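Local coordinates for protein transcobalamin-1 (Homo sapiens, PDB 4KKI) that binds vitamin B12 with femtomolar affinity and shields it from the acid of the stomach during cobalamin transport, at residues Val64-Ile68 and Val309-Phe315; Leu95-Ile99 and Leu118-Leu122. All blocks are in the same frame, centred on the assembly; numbering follows the deposited sequence.

Leaving helix 55-63, the chain enters the turn of Val64-Ile68, whose partner, Val309-Phe315, comes 241 residues later; interaction 1 therefore closes a very long loop that is mostly helix. Interaction 2 lies wholly within that loop and closes a short one of its own, bringing helix 92-102 against the start of helix 118-135 across a connection that includes helix 111-115. The two contacts do not touch: their centres are 25 Å apart and their nearest atoms about 13 Å. Interaction 2 is buried in the helical alpha domain, whereas interaction 1 lies on its surface, where the chain enters the flexible linker toward the beta domain.

Interaction 1: residues Val64-Ile68 and Val309-Phe315; sequences VGIQI and VSASGNF
The ring of Phe315 and the CB of Ser312 are two of the points at which the start of the flexible linker rests on the turn between helices 55-63 and 69-85, at the surface of the alpha6-alpha6 helical barrel. The tightest approach is polar to apolar: Gly65 O lies 3.1 Å from Ser312 CB. At the other end, Ile66 CG2 meets the Phe315 ring at its edge, near the ring plane, 3.5 Å from CZ. A second methyl, Ile68 CD1, comes at the same ring obliquely and stands 3.9 Å from CE2. Chi1 of -64° puts CG1 beside the backbone N of Ile66 and leaves CG2 anti to it, turned to the ring.

Behind these methyls stands the helical layer. Ile66 also packs on Leu40 and Leu61, and Ile68 on Ile44 and Leu61, so both isoleucines link the linker aromatic to helices 37-45 and 55-63. The turn that presents them is a Schellman motif: Gly65 is its C-prime residue, with a positive phi of 72° that favours glycine, and the bonds from Ile66 N to Leu61 O and from Gly65 N to Lys62 O end the helix. Ile68 in turn occupies the N-cap position of the next helix.

On the linker side, Gly313 is nearest to the turn by backbone, its CA 5.6 Å from Ile66 CA. Its backbone angles would jam a CB against the preceding carbonyl, which by itself calls for glycine, and such a CB would also run into the Phe315 ring at CE2. Ser312 O faces the Gln67 backbone without a clear bond, its distance to Gln67 N being 3.8 Å.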
ATOM      1  N   VAL A  64     -14.716  -6.074  -5.356  1.00 43.25           N
ATOM      2  CA  VAL A  64     -15.923  -5.319  -5.684  1.00 38.60           C
ATOM      3  C   VAL A  64     -16.787  -6.054  -6.713  1.00 38.78           C
ATOM      4  O   VAL A  64     -17.639  -5.455  -7.368  1.00 49.95           O
ATOM      5  CB  VAL A  64     -15.590  -3.891  -6.170  1.00 38.46           C
ATOM      6  CG1 VAL A  64     -14.806  -3.146  -5.100  1.00 40.12           C
ATOM      7  CG2 VAL A  64     -14.802  -3.931  -7.467  1.00 29.91           C
ATOM      8  N   GLY A  65     -16.562  -7.357  -6.844  1.00 43.26           N
ATOM      9  CA  GLY A  65     -17.373  -8.186  -7.718  1.00 45.40           C
ATOM     10  C   GLY A  65     -17.103  -7.928  -9.184  1.00 52.46           C
ATOM     11  O   GLY A  65     -18.016  -7.922 -10.006  1.00 60.02           O
ATOM     12  N   ILE A  66     -15.839  -7.700  -9.515  1.00 50.03           N
ATOM     13  CA  ILE A  66     -15.452  -7.487 -10.900  1.00 44.57           C
ATOM     14  C   ILE A  66     -14.385  -8.488 -11.323  1.00 50.38           C
ATOM     15  O   ILE A  66     -13.352  -8.628 -10.668  1.00 51.81           O
ATOM     16  CB  ILE A  66     -14.923  -6.066 -11.130  1.00 47.48           C
ATOM     17  CG1 ILE A  66     -16.022  -5.035 -10.874  1.00 47.65           C
ATOM     18  CG2 ILE A  66     -14.397  -5.924 -12.546  1.00 46.81           C
ATOM     19  CD1 ILE A  66     -15.567  -3.606 -11.091  1.00 49.25           C
ATOM     20  N   GLN A  67     -14.645  -9.193 -12.417  1.00 41.47           N
ATOM     21  CA  GLN A  67     -13.671 -10.125 -12.960  1.00 49.26           C
ATOM     22  C   GLN A  67     -13.167  -9.627 -14.306  1.00 37.90           C
ATOM     23  O   GLN A  67     -13.956  -9.295 -15.183  1.00 44.46           O
ATOM     24  CB  GLN A  67     -14.280 -11.519 -13.092  1.00 52.20           C
ATOM     25  CG  GLN A  67     -14.822 -12.068 -11.783  1.00 60.24           C
ATOM     26  CD  GLN A  67     -15.383 -13.468 -11.923  1.00 69.20           C
ATOM     27  OE1 GLN A  67     -16.588 -13.652 -12.091  1.00 75.55           O
ATOM     28  NE2 GLN A  67     -14.507 -14.465 -11.856  1.00 65.74           N
ATOM     29  N   ILE A  68     -11.851  -9.545 -14.451  1.00 45.65           N
ATOM     30  CA  ILE A  68     -11.243  -9.146 -15.712  1.00 43.95           C
ATOM     31  C   ILE A  68     -10.297 -10.244 -16.169  1.00 44.95           C
ATOM     32  O   ILE A  68      -9.244 -10.457 -15.569  1.00 51.30           O
ATOM     33  CB  ILE A  68     -10.468  -7.823 -15.582  1.00 48.55           C
ATOM     34  CG1 ILE A  68     -11.406  -6.699 -15.137  1.00 52.06           C
ATOM     35  CG2 ILE A  68      -9.800  -7.466 -16.903  1.00 40.12           C
ATOM     36  CD1 ILE A  68     -12.548  -6.443 -16.098  1.00 55.56           C
ATOM     37  N   VAL A 309     -19.737 -14.592  -7.405  1.00154.05           N
ATOM     38  CA  VAL A 309     -20.818 -14.467  -8.367  1.00148.36           C
ATOM     39  C   VAL A 309     -20.209 -14.515  -9.764  1.00153.86           C
ATOM     40  O   VAL A 309     -19.583 -13.551 -10.206  1.00158.01           O
ATOM     41  CB  VAL A 309     -21.586 -13.147  -8.182  1.00136.18           C
ATOM     42  CG1 VAL A 309     -22.783 -13.095  -9.120  1.00134.71           C
ATOM     43  CG2 VAL A 309     -22.031 -12.990  -6.736  1.00129.94           C
ATOM     44  N   SER A 310     -20.380 -15.646 -10.443  1.00153.79           N
ATOM     45  CA  SER A 310     -19.768 -15.875 -11.751  1.00151.54           C
ATOM     46  C   SER A 310     -20.172 -14.825 -12.786  1.00156.18           C
ATOM     47  O   SER A 310     -19.377 -14.456 -13.651  1.00157.61           O
ATOM     48  CB  SER A 310     -20.102 -17.279 -12.263  1.00145.31           C
ATOM     49  OG  SER A 310     -19.568 -18.275 -11.407  1.00137.48           O
ATOM     50  N   ALA A 311     -21.410 -14.349 -12.693  1.00155.42           N
ATOM     51  CA  ALA A 311     -21.893 -13.294 -13.578  1.00149.31           C
ATOM     52  C   ALA A 311     -21.781 -11.937 -12.891  1.00139.31           C
ATOM     53  O   ALA A 311     -22.675 -11.534 -12.147  1.00142.46           O
ATOM     54  CB  ALA A 311     -23.329 -13.566 -13.994  1.00150.67           C
ATOM     55  N   SER A 312     -20.680 -11.236 -13.142  1.00123.63           N
ATOM     56  CA  SER A 312     -20.431  -9.958 -12.485  1.00113.63           C
ATOM     57  C   SER A 312     -19.544  -9.028 -13.307  1.00 96.30           C
ATOM     58  O   SER A 312     -18.319  -9.154 -13.305  1.00 78.15           O
ATOM     59  CB  SER A 312     -19.809 -10.183 -11.106  1.00118.46           C
ATOM     60  OG  SER A 312     -20.739 -10.766 -10.212  1.00119.47           O
ATOM     61  N   GLY A 313     -20.173  -8.084 -14.000  1.00 87.37           N
ATOM     62  CA  GLY A 313     -19.443  -7.077 -14.742  1.00 70.46           C
ATOM     63  C   GLY A 313     -19.883  -6.944 -16.185  1.00 71.21           C
ATOM     64  O   GLY A 313     -19.595  -7.807 -17.013  1.00 70.98           O
ATOM     65  N   ASN A 314     -20.595  -5.861 -16.479  1.00 72.69           N
ATOM     66  CA  ASN A 314     -20.945  -5.503 -17.850  1.00 68.09           C
ATOM     67  C   ASN A 314     -20.276  -4.181 -18.211  1.00 74.36           C
ATOM     68  O   ASN A 314     -20.609  -3.140 -17.644  1.00 79.37           O
ATOM     69  CB  ASN A 314     -22.460  -5.383 -18.010  1.00 69.61           C
ATOM     70  CG  ASN A 314     -23.180  -6.696 -17.774  1.00 82.72           C
ATOM     71  OD1 ASN A 314     -22.641  -7.770 -18.045  1.00 93.27           O
ATOM     72  ND2 ASN A 314     -24.408  -6.618 -17.271  1.00 76.64           N
ATOM     73  N   PHE A 315     -19.336  -4.224 -19.151  1.00 70.32           N
ATOM     74  CA  PHE A 315     -18.516  -3.052 -19.457  1.00 69.66           C
ATOM     75  C   PHE A 315     -18.718  -2.490 -20.864  1.00 79.36           C
ATOM     76  O   PHE A 315     -18.292  -3.088 -21.853  1.00 73.28           O
ATOM     77  CB  PHE A 315     -17.036  -3.364 -19.224  1.00 63.15           C
ATOM     78  CG  PHE A 315     -16.738  -3.859 -17.841  1.00 68.31           C
ATOM     79  CD1 PHE A 315     -16.620  -2.970 -16.786  1.00 77.35           C
ATOM     80  CD2 PHE A 315     -16.588  -5.213 -17.592  1.00 70.81           C
ATOM     81  CE1 PHE A 315     -16.353  -3.422 -15.509  1.00 76.01           C
ATOM     82  CE2 PHE A 315     -16.321  -5.671 -16.318  1.00 74.15           C
ATOM     83  CZ  PHE A 315     -16.203  -4.773 -15.275  1.00 78.53           C
TER

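Interaction 2: residues Leu95-Ile99 and Leu118-Leu122; sequences LALII and LIDKL
Leu95 and Ile99, one helical turn apart, face Leu118 and Leu122, spaced likewise, across a nearly antiparallel helix pair of the alpha6-alpha6 barrel. The segment axes run at 153° and approach to 10.0 Å.

Contacts between side chains are all apolar. Leu118 sets CB against Ile99 CG1 at 3.8 Å, the two side chains sliding past each other in opposite directions, while its CD1 reaches Ile98 CG2 at 3.9 Å, those chains crossing at about a right angle. Leu95 CD1 meets Leu118 CD2, and its CD2 lies against Leu122 CB. Leu122 sends CD2 to Ile99 CD1 at 3.7 Å and turns CD1 to Ala96. Helix 144-156 adds Ala153 and Leu154 to the packing round Leu122, and Asp150 to that of Ala96 and Leu122. The Ala96 side chain is about 7 Å from the bound cyanocobalamin, near the ligand but not touching it.

Contacts of methyls with backbone form the second kind. Leu95 extends CG anti to its N (chi1 179°), which carries CD2 onto the first turn of helix 118-135, 3.4 Å from Leu122 N and also near Leu118 O. An alanine here lacks both methyls and is likely to open a gap beside Leu118 and Leu122. Ile99 CD1 touches the same turn, 3.4 Å from Leu118 O, the carbonyl that accepts the helical bond from Leu122 N at 2.8 Å.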
ATOM      1  N   LEU A  95       3.479 -12.392  -0.764  1.00 34.24           N
ATOM      2  CA  LEU A  95       2.807 -13.679  -0.684  1.00 34.69           C
ATOM      3  C   LEU A  95       1.426 -13.520  -0.057  1.00 38.80           C
ATOM      4  O   LEU A  95       0.471 -14.191  -0.458  1.00 39.75           O
ATOM      5  CB  LEU A  95       3.646 -14.675   0.121  1.00 38.97           C
ATOM      6  CG  LEU A  95       3.039 -16.066   0.290  1.00 48.67           C
ATOM      7  CD1 LEU A  95       2.694 -16.654  -1.068  1.00 51.25           C
ATOM      8  CD2 LEU A  95       3.986 -16.986   1.048  1.00 55.56           C
ATOM      9  N   ALA A  96       1.328 -12.631   0.928  1.00 39.16           N
ATOM     10  CA  ALA A  96       0.052 -12.335   1.571  1.00 43.21           C
ATOM     11  C   ALA A  96      -0.968 -11.834   0.549  1.00 39.65           C
ATOM     12  O   ALA A  96      -2.108 -12.290   0.532  1.00 39.06           O
ATOM     13  CB  ALA A  96       0.238 -11.316   2.687  1.00 36.58           C
ATOM     14  N   LEU A  97      -0.549 -10.902  -0.303  1.00 37.44           N
ATOM     15  CA  LEU A  97      -1.430 -10.374  -1.344  1.00 42.52           C
ATOM     16  C   LEU A  97      -1.828 -11.453  -2.342  1.00 42.90           C
ATOM     17  O   LEU A  97      -2.953 -11.464  -2.838  1.00 42.43           O
ATOM     18  CB  LEU A  97      -0.773  -9.203  -2.077  1.00 36.45           C
ATOM     19  CG  LEU A  97      -0.739  -7.864  -1.337  1.00 44.27           C
ATOM     20  CD1 LEU A  97       0.042  -6.837  -2.139  1.00 42.67           C
ATOM     21  CD2 LEU A  97      -2.149  -7.364  -1.057  1.00 37.40           C
ATOM     22  N   ILE A  98      -0.897 -12.355  -2.640  1.00 49.19           N
ATOM     23  CA  ILE A  98      -1.174 -13.456  -3.555  1.00 42.14           C
ATOM     24  C   ILE A  98      -2.287 -14.329  -3.000  1.00 38.93           C
ATOM     25  O   ILE A  98      -3.245 -14.655  -3.701  1.00 42.49           O
ATOM     26  CB  ILE A  98       0.081 -14.307  -3.814  1.00 40.74           C
ATOM     27  CG1 ILE A  98       1.064 -13.531  -4.689  1.00 38.25           C
ATOM     28  CG2 ILE A  98      -0.286 -15.623  -4.488  1.00 34.14           C
ATOM     29  CD1 ILE A  98       2.346 -14.271  -4.967  1.00 38.45           C
ATOM     30  N   ILE A  99      -2.164 -14.685  -1.727  1.00 40.10           N
ATOM     31  CA  ILE A  99      -3.160 -15.508  -1.059  1.00 45.48           C
ATOM     32  C   ILE A  99      -4.514 -14.799  -1.021  1.00 48.02           C
ATOM     33  O   ILE A  99      -5.549 -15.412  -1.281  1.00 42.46           O
ATOM     34  CB  ILE A  99      -2.710 -15.885   0.368  1.00 47.96           C
ATOM     35  CG1 ILE A  99      -1.421 -16.712   0.308  1.00 51.52           C
ATOM     36  CG2 ILE A  99      -3.810 -16.644   1.098  1.00 46.18           C
ATOM     37  CD1 ILE A  99      -0.845 -17.078   1.661  1.00 45.48           C
ATOM     38  N   LEU A 118       0.722 -22.210   0.126  1.00 50.96           N
ATOM     39  CA  LEU A 118       1.094 -20.808   0.278  1.00 55.22           C
ATOM     40  C   LEU A 118       0.859 -20.298   1.694  1.00 52.66           C
ATOM     41  O   LEU A 118       1.588 -19.428   2.177  1.00 44.46           O
ATOM     42  CB  LEU A 118       0.337 -19.942  -0.732  1.00 43.99           C
ATOM     43  CG  LEU A 118       0.586 -20.291  -2.200  1.00 52.20           C
ATOM     44  CD1 LEU A 118      -0.105 -19.295  -3.123  1.00 47.85           C
ATOM     45  CD2 LEU A 118       2.079 -20.353  -2.490  1.00 49.81           C
ATOM     46  N   ILE A 119      -0.161 -20.836   2.353  1.00 43.92           N
ATOM     47  CA  ILE A 119      -0.465 -20.456   3.727  1.00 44.88           C
ATOM     48  C   ILE A 119       0.674 -20.889   4.643  1.00 52.53           C
ATOM     49  O   ILE A 119       1.137 -20.115   5.482  1.00 49.64           O
ATOM     50  CB  ILE A 119      -1.791 -21.079   4.209  1.00 51.48           C
ATOM     51  CG1 ILE A 119      -2.971 -20.491   3.432  1.00 52.85           C
ATOM     52  CG2 ILE A 119      -1.987 -20.847   5.698  1.00 46.53           C
ATOM     53  CD1 ILE A 119      -4.315 -21.051   3.857  1.00 55.14           C
ATOM     54  N   ASP A 120       1.130 -22.126   4.465  1.00 49.02           N
ATOM     55  CA  ASP A 120       2.266 -22.637   5.221  1.00 56.67           C
ATOM     56  C   ASP A 120       3.506 -21.786   4.964  1.00 50.13           C
ATOM     57  O   ASP A 120       4.257 -21.474   5.888  1.00 50.13           O
ATOM     58  CB  ASP A 120       2.541 -24.103   4.871  1.00 64.38           C
ATOM     59  CG  ASP A 120       1.452 -25.038   5.366  1.00 72.25           C
ATOM     60  OD1 ASP A 120       0.313 -24.570   5.573  1.00 74.66           O
ATOM     61  OD2 ASP A 120       1.733 -26.241   5.548  1.00 86.76           O
ATOM     62  N   LYS A 121       3.706 -21.400   3.707  1.00 42.21           N
ATOM     63  CA  LYS A 121       4.862 -20.588   3.335  1.00 49.27           C
ATOM     64  C   LYS A 121       4.775 -19.197   3.950  1.00 48.57           C
ATOM     65  O   LYS A 121       5.786 -18.619   4.349  1.00 52.30           O
ATOM     66  CB  LYS A 121       4.998 -20.497   1.813  1.00 56.23           C
ATOM     67  CG  LYS A 121       5.518 -21.770   1.160  1.00 71.78           C
ATOM     68  CD  LYS A 121       6.954 -22.053   1.573  1.00 86.30           C
ATOM     69  CE  LYS A 121       7.416 -23.422   1.091  1.00 96.95           C
ATOM     70  NZ  LYS A 121       7.283 -23.585  -0.382  1.00100.50           N
ATOM     71  N   LEU A 122       3.558 -18.668   4.028  1.00 47.96           N
ATOM     72  CA  LEU A 122       3.334 -17.358   4.623  1.00 46.01           C
ATOM     73  C   LEU A 122       3.642 -17.377   6.116  1.00 51.22           C
ATOM     74  O   LEU A 122       4.162 -16.405   6.660  1.00 48.79           O
ATOM     75  CB  LEU A 122       1.896 -16.893   4.380  1.00 34.77           C
ATOM     76  CG  LEU A 122       1.564 -15.501   4.918  1.00 42.90           C
ATOM     77  CD1 LEU A 122       2.481 -14.455   4.301  1.00 40.37           C
ATOM     78  CD2 LEU A 122       0.107 -15.155   4.665  1.00 42.46           C
TER